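Local structure of 4-amino-4-deoxy-L-arabinose transferase or related glycosyltransferases of PMT family (Cupriavidus metallidurans, 5EZM) at residues 73-78 and 92-97; 248-253 and 259-264; 370-375 and 440-445. The protein probably transfers 4-amino-4-deoxy-L-arabinose from a polyprenyl-phosphate carrier to lipid A, as a membrane-embedded glycosyltransferase of the GT-C fold. All blocks are in the same frame, centred on the assembly; numbering follows the deposited sequence.

Contact 1 of 3, residues 73-78 and 92-97; sequences GDWVTI and HMWVTV. With MPG ([(Z)-octadec-9-enyl] (2R)-2,3-bis(oxidanyl)propanoate), chain B; MPG ([(Z)-octadec-9-enyl] (2R)-2,3-bis(oxidanyl)propanoate), chain P; MPG ([(Z)-octadec-9-enyl] (2R)-2,3-bis(oxidanyl)propanoate), chain C.
Trp94 turns its indole N-H onto the backbone carbonyl of Trp75, with NE1 2.9 Å from O and an N-H...O angle of 161°. The donor lies in the carbonyl plane on a lone pair, and the oxygen close to the Trp94 ring plane, which helps fix the rotation of that indole. The two tryptophan rings are nearly parallel (23°) but slid apart: Trp75 CE3 lies over one face of Trp94, 3.6 Å from CD1. With CG beside its own backbone N (chi1 -72°), Trp75 carries the rest of its six-membered ring onward to Val97, where CZ2 meets CG1 at 3.5 Å. Ile78 CD1 touches Met93 CE, the side chains crossing at about a right angle.

Behind this shell, Asp74 OD1 accepts from the backbone N of Val76 and of Thr77, an Asx turn widened to an Asx motif that shapes the loop around the Trp75 carbonyl. Lipid lines Trp75: C6 of MPG (chain B) sits over the centre of one face, 3.5 Å from CD2, MPG (chain C) meets CZ2 and CH2, and MPG (chain P) brushes both tryptophans.

Between these segments one direct hydrogen bond works together with apolar packing, in oily surroundings where carbonyl and indole N-H satisfy each other.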
loop_
_atom_site.group_PDB
_atom_site.type_symbol
_atom_site.label_atom_id
_atom_site.label_comp_id
_atom_site.label_asym_id
_atom_site.label_seq_id
_atom_site.Cartn_x
_atom_site.Cartn_y
_atom_site.Cartn_z
ATOM N N GLY A 73 13.849 16.582 10.909
ATOM C CA GLY A 73 13.261 16.562 12.230
ATOM C C GLY A 73 11.903 17.220 12.332
ATOM O O GLY A 73 11.270 17.134 13.393
ATOM N N ASP A 74 11.430 17.871 11.272
ATOM C CA ASP A 74 10.118 18.511 11.271
ATOM C C ASP A 74 9.067 17.445 10.992
ATOM O O ASP A 74 8.838 17.067 9.841
ATOM C CB ASP A 74 10.068 19.628 10.233
ATOM C CG ASP A 74 8.865 20.536 10.407
ATOM O OD1 ASP A 74 7.890 20.134 11.076
ATOM O OD2 ASP A 74 8.893 21.659 9.866
ATOM N N TRP A 75 8.423 16.956 12.049
ATOM C CA TRP A 75 7.376 15.951 11.931
ATOM C C TRP A 75 5.993 16.555 11.729
ATOM O O TRP A 75 5.001 15.821 11.763
ATOM C CB TRP A 75 7.359 15.053 13.170
ATOM C CG TRP A 75 8.516 14.104 13.275
ATOM C CD1 TRP A 75 9.792 14.305 12.828
ATOM C CD2 TRP A 75 8.497 12.794 13.858
ATOM N NE1 TRP A 75 10.568 13.203 13.104
ATOM C CE2 TRP A 75 9.797 12.263 13.735
ATOM C CE3 TRP A 75 7.508 12.021 14.474
ATOM C CZ2 TRP A 75 10.131 10.997 14.208
ATOM C CZ3 TRP A 75 7.842 10.765 14.942
ATOM C CH2 TRP A 75 9.141 10.265 14.806
ATOM N N VAL A 76 5.901 17.866 11.526
ATOM C CA VAL A 76 4.627 18.560 11.378
ATOM C C VAL A 76 4.399 19.007 9.937
ATOM O O VAL A 76 3.377 18.684 9.332
ATOM C CB VAL A 76 4.537 19.758 12.348
ATOM C CG1 VAL A 76 3.212 20.485 12.173
ATOM C CG2 VAL A 76 4.722 19.292 13.783
ATOM N N THR A 77 5.345 19.756 9.375
ATOM C CA THR A 77 5.219 20.291 8.022
ATOM C C THR A 77 5.799 19.273 7.048
ATOM O O THR A 77 7.016 19.200 6.855
ATOM C CB THR A 77 5.920 21.640 7.912
ATOM O OG1 THR A 77 5.487 22.486 8.987
ATOM C CG2 THR A 77 5.588 22.311 6.583
ATOM N N ILE A 78 4.918 18.479 6.433
ATOM C CA ILE A 78 5.345 17.471 5.470
ATOM C C ILE A 78 5.914 18.152 4.232
ATOM O O ILE A 78 5.353 19.131 3.723
ATOM C CB ILE A 78 4.165 16.551 5.108
ATOM C CG1 ILE A 78 3.629 15.851 6.354
ATOM C CG2 ILE A 78 4.577 15.526 4.066
ATOM C CD1 ILE A 78 2.351 15.076 6.105
ATOM N N HIS A 92 1.787 7.527 8.406
ATOM C CA HIS A 92 2.650 6.629 7.645
ATOM C C HIS A 92 4.089 7.131 7.645
ATOM O O HIS A 92 5.034 6.350 7.833
ATOM C CB HIS A 92 2.122 6.492 6.214
ATOM C CG HIS A 92 2.954 5.608 5.338
ATOM N ND1 HIS A 92 2.598 4.310 5.038
ATOM C CD2 HIS A 92 4.120 5.837 4.687
ATOM C CE1 HIS A 92 3.509 3.777 4.244
ATOM N NE2 HIS A 92 4.445 4.683 4.016
ATOM N N MET A 93 4.271 8.441 7.465
ATOM C CA MET A 93 5.617 9.002 7.469
ATOM C C MET A 93 6.246 8.924 8.853
ATOM O O MET A 93 7.440 8.643 8.974
ATOM C CB MET A 93 5.588 10.443 6.961
ATOM C CG MET A 93 5.504 10.541 5.444
ATOM S SD MET A 93 3.902 10.043 4.773
ATOM C CE MET A 93 2.967 11.558 4.976
ATOM N N TRP A 94 5.461 9.168 9.907
ATOM C CA TRP A 94 5.976 9.013 11.264
ATOM C C TRP A 94 6.535 7.612 11.477
ATOM O O TRP A 94 7.664 7.443 11.965
ATOM C CB TRP A 94 4.873 9.307 12.279
ATOM C CG TRP A 94 4.472 10.739 12.345
ATOM C CD1 TRP A 94 5.131 11.803 11.795
ATOM C CD2 TRP A 94 3.317 11.274 13.000
ATOM N NE1 TRP A 94 4.455 12.971 12.071
ATOM C CE2 TRP A 94 3.339 12.674 12.808
ATOM C CE3 TRP A 94 2.267 10.708 13.732
ATOM C CZ2 TRP A 94 2.350 13.512 13.319
ATOM C CZ3 TRP A 94 1.283 11.547 14.240
ATOM C CH2 TRP A 94 1.333 12.932 14.030
ATOM N N VAL A 95 5.761 6.592 11.100
ATOM C CA VAL A 95 6.210 5.214 11.281
ATOM C C VAL A 95 7.469 4.957 10.466
ATOM O O VAL A 95 8.463 4.421 10.976
ATOM C CB VAL A 95 5.088 4.227 10.913
ATOM C CG1 VAL A 95 5.581 2.795 11.056
ATOM C CG2 VAL A 95 3.864 4.467 11.788
ATOM N N THR A 96 7.455 5.355 9.189
ATOM C CA THR A 96 8.622 5.132 8.344
ATOM C C THR A 96 9.854 5.818 8.917
ATOM O O THR A 96 10.962 5.281 8.834
ATOM C CB THR A 96 8.356 5.622 6.917
ATOM O OG1 THR A 96 7.169 5.003 6.400
ATOM C CG2 THR A 96 9.536 5.276 6.009
ATOM N N VAL A 97 9.678 6.994 9.521
ATOM C CA VAL A 97 10.819 7.732 10.055
ATOM C C VAL A 97 11.371 7.040 11.293
ATOM O O VAL A 97 12.592 6.977 11.490
ATOM C CB VAL A 97 10.436 9.195 10.348
ATOM C CG1 VAL A 97 11.485 9.850 11.223
ATOM C CG2 VAL A 97 10.298 9.971 9.052
HETATM C C2 MPG B . 14.144 15.811 16.807
HETATM C C3 MPG B . 13.207 14.614 16.905
HETATM C C4 MPG B . 11.758 14.995 16.647
HETATM C C5 MPG B . 10.772 14.008 17.295
HETATM C C6 MPG B . 9.315 14.285 16.894
HETATM C C1 MPG B . 15.515 15.529 17.430
HETATM C C2 MPG P . 4.884 16.301 16.880
HETATM C C3 MPG P . 3.858 16.368 15.756
HETATM C C4 MPG P . 2.424 16.131 16.213
HETATM C C5 MPG P . 2.302 15.197 17.431
HETATM C C6 MPG P . 0.892 14.595 17.560
HETATM C C7 MPG P . 0.852 13.360 18.483
HETATM C C8 MPG P . -0.194 12.315 18.024
HETATM C C9 MPG P . -0.123 10.994 18.832
HETATM C C10 MPG P . -0.267 9.738 17.925
HETATM C C11 MPG P . -0.847 8.519 18.675
HETATM C C12 MPG P . -0.376 7.150 18.076
HETATM C C1 MPG P . 6.319 16.414 16.360
HETATM C C2 MPG C . 10.421 8.057 17.972
HETATM C C3 MPG C . 11.147 9.352 17.633
HETATM C C4 MPG C . 12.199 9.143 16.555
HETATM C C5 MPG C . 13.290 10.228 16.567
HETATM C C6 MPG C . 14.016 10.337 15.217
HETATM C C7 MPG C . 15.077 11.454 15.214
HETATM C C8 MPG C . 15.188 12.152 13.837
HETATM C C9 MPG C . 16.203 13.322 13.843
HETATM C C1 MPG C . 9.249 8.269 18.934
#

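Contact 2 of 3, residues 248-253 and 259-264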
loop_
_atom_site.group_PDB
_atom_site.type_symbol
_atom_site.label_atom_id
_atom_site.label_comp_id
_atom_site.label_asym_id
_atom_site.label_seq_id
_atom_site.Cartn_x
_atom_site.Cartn_y
_atom_site.Cartn_z
ATOM N N VAL A 248 -6.309 15.859 16.754
ATOM C CA VAL A 248 -6.289 17.324 16.694
ATOM C C VAL A 248 -4.884 17.918 16.764
ATOM O O VAL A 248 -4.587 18.822 15.967
ATOM C CB VAL A 248 -7.224 17.907 17.769
ATOM C CG1 VAL A 248 -6.971 19.394 17.936
ATOM C CG2 VAL A 248 -8.672 17.660 17.389
ATOM N N PRO A 249 -3.990 17.488 17.672
ATOM C CA PRO A 249 -2.710 18.213 17.824
ATOM C C PRO A 249 -1.938 18.457 16.531
ATOM O O PRO A 249 -1.476 19.583 16.302
ATOM C CB PRO A 249 -1.932 17.318 18.795
ATOM C CG PRO A 249 -2.977 16.706 19.626
ATOM C CD PRO A 249 -4.115 16.424 18.686
ATOM N N TRP A 250 -1.791 17.448 15.669
ATOM C CA TRP A 250 -1.048 17.681 14.434
ATOM C C TRP A 250 -1.787 18.645 13.517
ATOM O O TRP A 250 -1.163 19.497 12.875
ATOM C CB TRP A 250 -0.771 16.371 13.700
ATOM C CG TRP A 250 -0.126 16.607 12.360
ATOM C CD1 TRP A 250 1.195 16.864 12.117
ATOM C CD2 TRP A 250 -0.775 16.626 11.083
ATOM N NE1 TRP A 250 1.407 17.032 10.769
ATOM C CE2 TRP A 250 0.213 16.892 10.113
ATOM C CE3 TRP A 250 -2.096 16.438 10.666
ATOM C CZ2 TRP A 250 -0.077 16.973 8.755
ATOM C CZ3 TRP A 250 -2.382 16.519 9.316
ATOM C CH2 TRP A 250 -1.378 16.785 8.377
ATOM N N PHE A 251 -3.114 18.525 13.437
ATOM C CA PHE A 251 -3.868 19.413 12.560
ATOM C C PHE A 251 -3.777 20.857 13.033
ATOM O O PHE A 251 -3.611 21.778 12.222
ATOM C CB PHE A 251 -5.321 18.947 12.469
ATOM C CG PHE A 251 -5.514 17.764 11.561
ATOM C CD1 PHE A 251 -5.870 17.941 10.234
ATOM C CD2 PHE A 251 -5.316 16.474 12.028
ATOM C CE1 PHE A 251 -6.037 16.853 9.393
ATOM C CE2 PHE A 251 -5.482 15.382 11.190
ATOM C CZ PHE A 251 -5.843 15.573 9.873
ATOM N N TYR A 252 -3.856 21.074 14.346
ATOM C CA TYR A 252 -3.676 22.417 14.881
ATOM C C TYR A 252 -2.272 22.932 14.604
ATOM O O TYR A 252 -2.097 24.083 14.193
ATOM C CB TYR A 252 -3.967 22.437 16.381
ATOM C CG TYR A 252 -3.719 23.784 17.022
ATOM C CD1 TYR A 252 -4.681 24.783 16.970
ATOM C CD2 TYR A 252 -2.523 24.059 17.674
ATOM C CE1 TYR A 252 -4.461 26.017 17.552
ATOM C CE2 TYR A 252 -2.293 25.291 18.257
ATOM C CZ TYR A 252 -3.267 26.267 18.194
ATOM O OH TYR A 252 -3.049 27.498 18.774
ATOM N N LEU A 253 -1.256 22.095 14.820
ATOM C CA LEU A 253 0.118 22.549 14.629
ATOM C C LEU A 253 0.374 22.935 13.177
ATOM O O LEU A 253 0.886 24.025 12.892
ATOM C CB LEU A 253 1.095 21.466 15.086
ATOM C CG LEU A 253 1.194 21.279 16.603
ATOM C CD1 LEU A 253 2.032 20.058 16.938
ATOM C CD2 LEU A 253 1.771 22.522 17.254
ATOM N N PRO A 259 -0.948 28.558 7.601
ATOM C CA PRO A 259 -2.372 28.925 7.522
ATOM C C PRO A 259 -3.083 28.389 6.292
ATOM O O PRO A 259 -4.306 28.202 6.329
ATOM C CB PRO A 259 -2.333 30.458 7.524
ATOM C CG PRO A 259 -1.060 30.797 8.223
ATOM C CD PRO A 259 -0.084 29.729 7.824
ATOM N N GLU A 260 -2.361 28.127 5.206
ATOM C CA GLU A 260 -2.985 27.642 3.982
ATOM C C GLU A 260 -3.302 26.154 4.024
ATOM O O GLU A 260 -3.883 25.637 3.062
ATOM C CB GLU A 260 -2.086 27.948 2.778
ATOM C CG GLU A 260 -0.827 27.086 2.678
ATOM C CD GLU A 260 0.262 27.485 3.662
ATOM O OE1 GLU A 260 0.056 28.441 4.439
ATOM O OE2 GLU A 260 1.334 26.841 3.657
ATOM N N PHE A 261 -2.948 25.454 5.109
ATOM C CA PHE A 261 -3.127 24.002 5.126
ATOM C C PHE A 261 -4.592 23.585 5.138
ATOM O O PHE A 261 -4.981 22.772 4.283
ATOM C CB PHE A 261 -2.367 23.384 6.304
ATOM C CG PHE A 261 -2.677 21.925 6.520
ATOM C CD1 PHE A 261 -1.916 20.942 5.907
ATOM C CD2 PHE A 261 -3.737 21.534 7.334
ATOM C CE1 PHE A 261 -2.206 19.597 6.103
ATOM C CE2 PHE A 261 -4.030 20.192 7.527
ATOM C CZ PHE A 261 -3.263 19.225 6.914
ATOM N N PRO A 262 -5.443 24.050 6.068
ATOM C CA PRO A 262 -6.792 23.457 6.157
ATOM C C PRO A 262 -7.621 23.631 4.895
ATOM O O PRO A 262 -8.284 22.676 4.464
ATOM C CB PRO A 262 -7.419 24.178 7.361
ATOM C CG PRO A 262 -6.639 25.427 7.518
ATOM C CD PRO A 262 -5.244 25.097 7.087
ATOM N N ASN A 263 -7.593 24.818 4.282
ATOM C CA ASN A 263 -8.336 25.026 3.043
ATOM C C ASN A 263 -7.873 24.064 1.957
ATOM O O ASN A 263 -8.693 23.526 1.203
ATOM C CB ASN A 263 -8.188 26.473 2.576
ATOM C CG ASN A 263 -9.058 26.789 1.379
ATOM O OD1 ASN A 263 -9.956 26.024 1.031
ATOM N ND2 ASN A 263 -8.803 27.927 0.745
ATOM N N PHE A 264 -6.564 23.821 1.871
ATOM C CA PHE A 264 -6.053 22.867 0.894
ATOM C C PHE A 264 -6.498 21.451 1.233
ATOM O O PHE A 264 -7.253 20.827 0.480
ATOM C CB PHE A 264 -4.526 22.947 0.825
ATOM C CG PHE A 264 -3.922 22.057 -0.229
ATOM C CD1 PHE A 264 -3.752 22.516 -1.524
ATOM C CD2 PHE A 264 -3.531 20.762 0.075
ATOM C CE1 PHE A 264 -3.204 21.706 -2.497
ATOM C CE2 PHE A 264 -2.980 19.942 -0.893
ATOM C CZ PHE A 264 -2.816 20.416 -2.184
#
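Phe261 pushes its ring against two neighbouring aromatics of helix 236-257, Trp250 and Phe251, and meets each in a different way. Toward Trp250 the planes stand almost perpendicular, at 87°, with the centroid of the indole's six-membered ring 5.2 Å from that of Phe261. The two side chains cross at about a right angle, and Phe261 CZ comes to 3.4 Å from Trp250 CH2, the far corner of the indole. Toward Phe251 the Phe261 ring offers its edge, with Phe251 CD1 lying near its plane, 4.0 Å from CE2.

The two rings on helix 236-257 are also set against each other. Trp250 brings CZ3 over the centre of one face of Phe251, 3.5 Å above the plane. This convergence depends on unlike torsions: Trp250 CG is anti to the backbone N (chi1 174°), whereas Phe251 CG lies beside it (chi1 -78°), and both rings swing their ends toward Phe261. The result is a wholly apolar contact of three rings held by shape. The polar atom of the indole looks elsewhere, Trp250 NE1 donating to Val76 O of the loop 73-78.

Helix 236-257, kinked at Pro249 and Trp250, is predicted to cross the membrane, and Phe251 belongs to a lipid pocket on it. Phe261 lies on the short helix 261-267, which leads into the zinc ligands His268 and His270, and its side chain is about 9 Å from that of Glu87, the third ligand. The contact therefore joins the C-terminal half of a predicted membrane helix to the helix running into the metal site, next to the small hairpin of strands 79-80 and 83-84, where Phe86 packs edge-to-face with Phe261 and Lys84 forms a salt bridge to Glu260.

Contact 3 of 3, residues 370-375 and 440-445; sequences RSWGKQ and AVYAMG. With MPG ([(Z)-octadec-9-enyl] (2R)-2,3-bis(oxidanyl)propanoate), chain I.
The indole of Trp372 stands edge-on to the ring of Tyr442 in a T-shaped pair, the planes at 89° and the centroid of its six-membered ring 4.8 Å from that of the phenol. CZ2 and CH2 form the meeting edge. CH2 lies 3.3 Å above the Tyr442 face, displaced toward the rim near CD2 and CE2, while CZ2 is 3.4 Å from CG. At that same indole edge, and in its plane, comes Tyr442 CB, 3.8 Å from CZ2. Both side chains extend with CG opposite the main-chain nitrogen (chi1 -179° in Trp372, 161° in Tyr442), which brings the rings together between helices 369-389 and 435-456.

Trp299 also packs against both aromatics, and Ile424 and Ala427 of helix 403-430 lie against Tyr442. On the lipid side, Gln375 NE2 comes within 3.5 Å of C7 of MPG (chain I), besides a weak hydrogen bond to Gly301 O.

Between the two segments the contact is apolar and chiefly aromatic: hydrogen-bearing carbons of one ring meet the pi face of the other, while the polar ends are served from outside, the phenol by a hydrogen bond to Pro298 O and the indole N-H only weakly by Ser438 OG.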
loop_
_atom_site.group_PDB
_atom_site.type_symbol
_atom_site.label_atom_id
_atom_site.label_comp_id
_atom_site.label_asym_id
_atom_site.label_seq_id
_atom_site.Cartn_x
_atom_site.Cartn_y
_atom_site.Cartn_z
ATOM N N ARG A 370 -14.687 -32.837 0.936
ATOM C CA ARG A 370 -15.021 -32.885 -0.485
ATOM C C ARG A 370 -15.199 -31.484 -1.066
ATOM O O ARG A 370 -14.805 -31.227 -2.212
ATOM C CB ARG A 370 -16.280 -33.725 -0.702
ATOM C CG ARG A 370 -16.602 -33.990 -2.166
ATOM C CD ARG A 370 -17.777 -34.936 -2.306
ATOM N NE ARG A 370 -18.129 -35.182 -3.702
ATOM C CZ ARG A 370 -17.587 -36.135 -4.456
ATOM N NH1 ARG A 370 -16.656 -36.934 -3.951
ATOM N NH2 ARG A 370 -17.975 -36.289 -5.713
ATOM N N SER A 371 -15.788 -30.568 -0.290
ATOM C CA SER A 371 -15.977 -29.199 -0.763
ATOM C C SER A 371 -14.638 -28.512 -0.990
ATOM O O SER A 371 -14.412 -27.875 -2.031
ATOM C CB SER A 371 -16.821 -28.409 0.239
ATOM O OG SER A 371 -18.143 -28.914 0.319
ATOM N N TRP A 372 -13.730 -28.632 -0.020
ATOM C CA TRP A 372 -12.400 -28.082 -0.220
ATOM C C TRP A 372 -11.703 -28.751 -1.396
ATOM O O TRP A 372 -10.923 -28.103 -2.103
ATOM C CB TRP A 372 -11.557 -28.215 1.047
ATOM C CG TRP A 372 -10.198 -27.634 0.853
ATOM C CD1 TRP A 372 -9.004 -28.288 0.931
ATOM C CD2 TRP A 372 -9.895 -26.283 0.494
ATOM N NE1 TRP A 372 -7.972 -27.420 0.663
ATOM C CE2 TRP A 372 -8.494 -26.184 0.388
ATOM C CE3 TRP A 372 -10.672 -25.143 0.263
ATOM C CZ2 TRP A 372 -7.854 -24.992 0.062
ATOM C CZ3 TRP A 372 -10.036 -23.962 -0.066
ATOM C CH2 TRP A 372 -8.642 -23.894 -0.160
ATOM N N GLY A 373 -11.975 -30.038 -1.624
ATOM C CA GLY A 373 -11.489 -30.675 -2.838
ATOM C C GLY A 373 -11.965 -29.957 -4.087
ATOM O O GLY A 373 -11.181 -29.696 -5.005
ATOM N N LYS A 374 -13.261 -29.623 -4.133
ATOM C CA LYS A 374 -13.793 -28.825 -5.235
ATOM C C LYS A 374 -12.989 -27.543 -5.416
ATOM O O LYS A 374 -12.568 -27.205 -6.532
ATOM C CB LYS A 374 -15.265 -28.489 -4.986
ATOM C CG LYS A 374 -16.199 -29.680 -4.840
ATOM C CD LYS A 374 -17.597 -29.208 -4.463
ATOM C CE LYS A 374 -18.629 -30.313 -4.614
ATOM N NZ LYS A 374 -18.265 -31.531 -3.845
ATOM N N GLN A 375 -12.762 -26.819 -4.315
ATOM C CA GLN A 375 -11.992 -25.581 -4.406
ATOM C C GLN A 375 -10.600 -25.831 -4.979
ATOM O O GLN A 375 -10.131 -25.075 -5.836
ATOM C CB GLN A 375 -11.897 -24.916 -3.033
ATOM C CG GLN A 375 -13.221 -24.394 -2.513
ATOM C CD GLN A 375 -13.839 -23.366 -3.441
ATOM O OE1 GLN A 375 -13.132 -22.611 -4.107
ATOM N NE2 GLN A 375 -15.166 -23.336 -3.491
ATOM N N ALA A 440 -4.074 -24.880 4.915
ATOM C CA ALA A 440 -2.848 -24.208 5.340
ATOM C C ALA A 440 -1.753 -24.336 4.286
ATOM O O ALA A 440 -1.113 -23.344 3.913
ATOM C CB ALA A 440 -2.374 -24.777 6.677
ATOM N N VAL A 441 -1.526 -25.557 3.792
ATOM C CA VAL A 441 -0.515 -25.769 2.760
ATOM C C VAL A 441 -0.889 -25.027 1.481
ATOM O O VAL A 441 -0.037 -24.413 0.828
ATOM C CB VAL A 441 -0.331 -27.276 2.508
ATOM C CG1 VAL A 441 0.629 -27.504 1.366
ATOM C CG2 VAL A 441 0.165 -27.964 3.771
ATOM N N TYR A 442 -2.170 -25.071 1.109
ATOM C CA TYR A 442 -2.639 -24.373 -0.086
ATOM C C TYR A 442 -2.401 -22.870 0.022
ATOM O O TYR A 442 -1.876 -22.240 -0.905
ATOM C CB TYR A 442 -4.119 -24.695 -0.294
ATOM C CG TYR A 442 -4.898 -23.759 -1.188
ATOM C CD1 TYR A 442 -5.014 -24.005 -2.548
ATOM C CD2 TYR A 442 -5.554 -22.651 -0.664
ATOM C CE1 TYR A 442 -5.743 -23.165 -3.366
ATOM C CE2 TYR A 442 -6.284 -21.804 -1.472
ATOM C CZ TYR A 442 -6.375 -22.066 -2.822
ATOM O OH TYR A 442 -7.101 -21.227 -3.633
ATOM N N ALA A 443 -2.771 -22.277 1.160
ATOM C CA ALA A 443 -2.567 -20.846 1.358
ATOM C C ALA A 443 -1.086 -20.490 1.358
ATOM O O ALA A 443 -0.697 -19.436 0.841
ATOM C CB ALA A 443 -3.221 -20.396 2.664
ATOM N N MET A 444 -0.244 -21.349 1.943
ATOM C CA MET A 444 1.196 -21.108 1.892
ATOM C C MET A 444 1.706 -21.133 0.455
ATOM O O MET A 444 2.523 -20.287 0.059
ATOM C CB MET A 444 1.933 -22.142 2.741
ATOM C CG MET A 444 3.445 -22.099 2.602
ATOM S SD MET A 444 4.174 -20.562 3.200
ATOM C CE MET A 444 3.947 -20.727 4.970
ATOM N N GLY A 445 1.228 -22.087 -0.345
ATOM C CA GLY A 445 1.618 -22.127 -1.744
ATOM C C GLY A 445 1.188 -20.886 -2.500
ATOM O O GLY A 445 1.957 -20.331 -3.289
HETATM C C2 MPG I . -13.566 -21.696 -9.263
HETATM C C3 MPG I . -13.837 -22.846 -8.301
HETATM C C4 MPG I . -15.324 -23.095 -8.108
HETATM C C5 MPG I . -15.598 -24.120 -6.997
HETATM C C6 MPG I . -17.090 -24.200 -6.646
HETATM C C7 MPG I . -17.368 -25.187 -5.499
HETATM C C8 MPG I . -18.855 -25.184 -5.067
HETATM C C1 MPG I . -12.097 -21.266 -9.241
#

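In all three contacts the touching residues are buried, although all three border bound lipid. Contacts 1 and 2 are neighbours, their centres about 15 Å apart, and form one continuous aromatic region: Trp250 packs edge-to-face with Trp94 and is also bonded to the loop, so that loop 73-78, helix 91-103, the predicted membrane helix 236-257 and the approach to the zinc site are tied together. Contact 3 lies across the chain's centre, its own centre about 42 and 50 Å from those of contacts 1 and 2, and joins two long helices away from the annotated metal site. Contact 1, which involves a loop, is the one with a hydrogen bond between its segments; contacts 2 and 3 rely on ring packing.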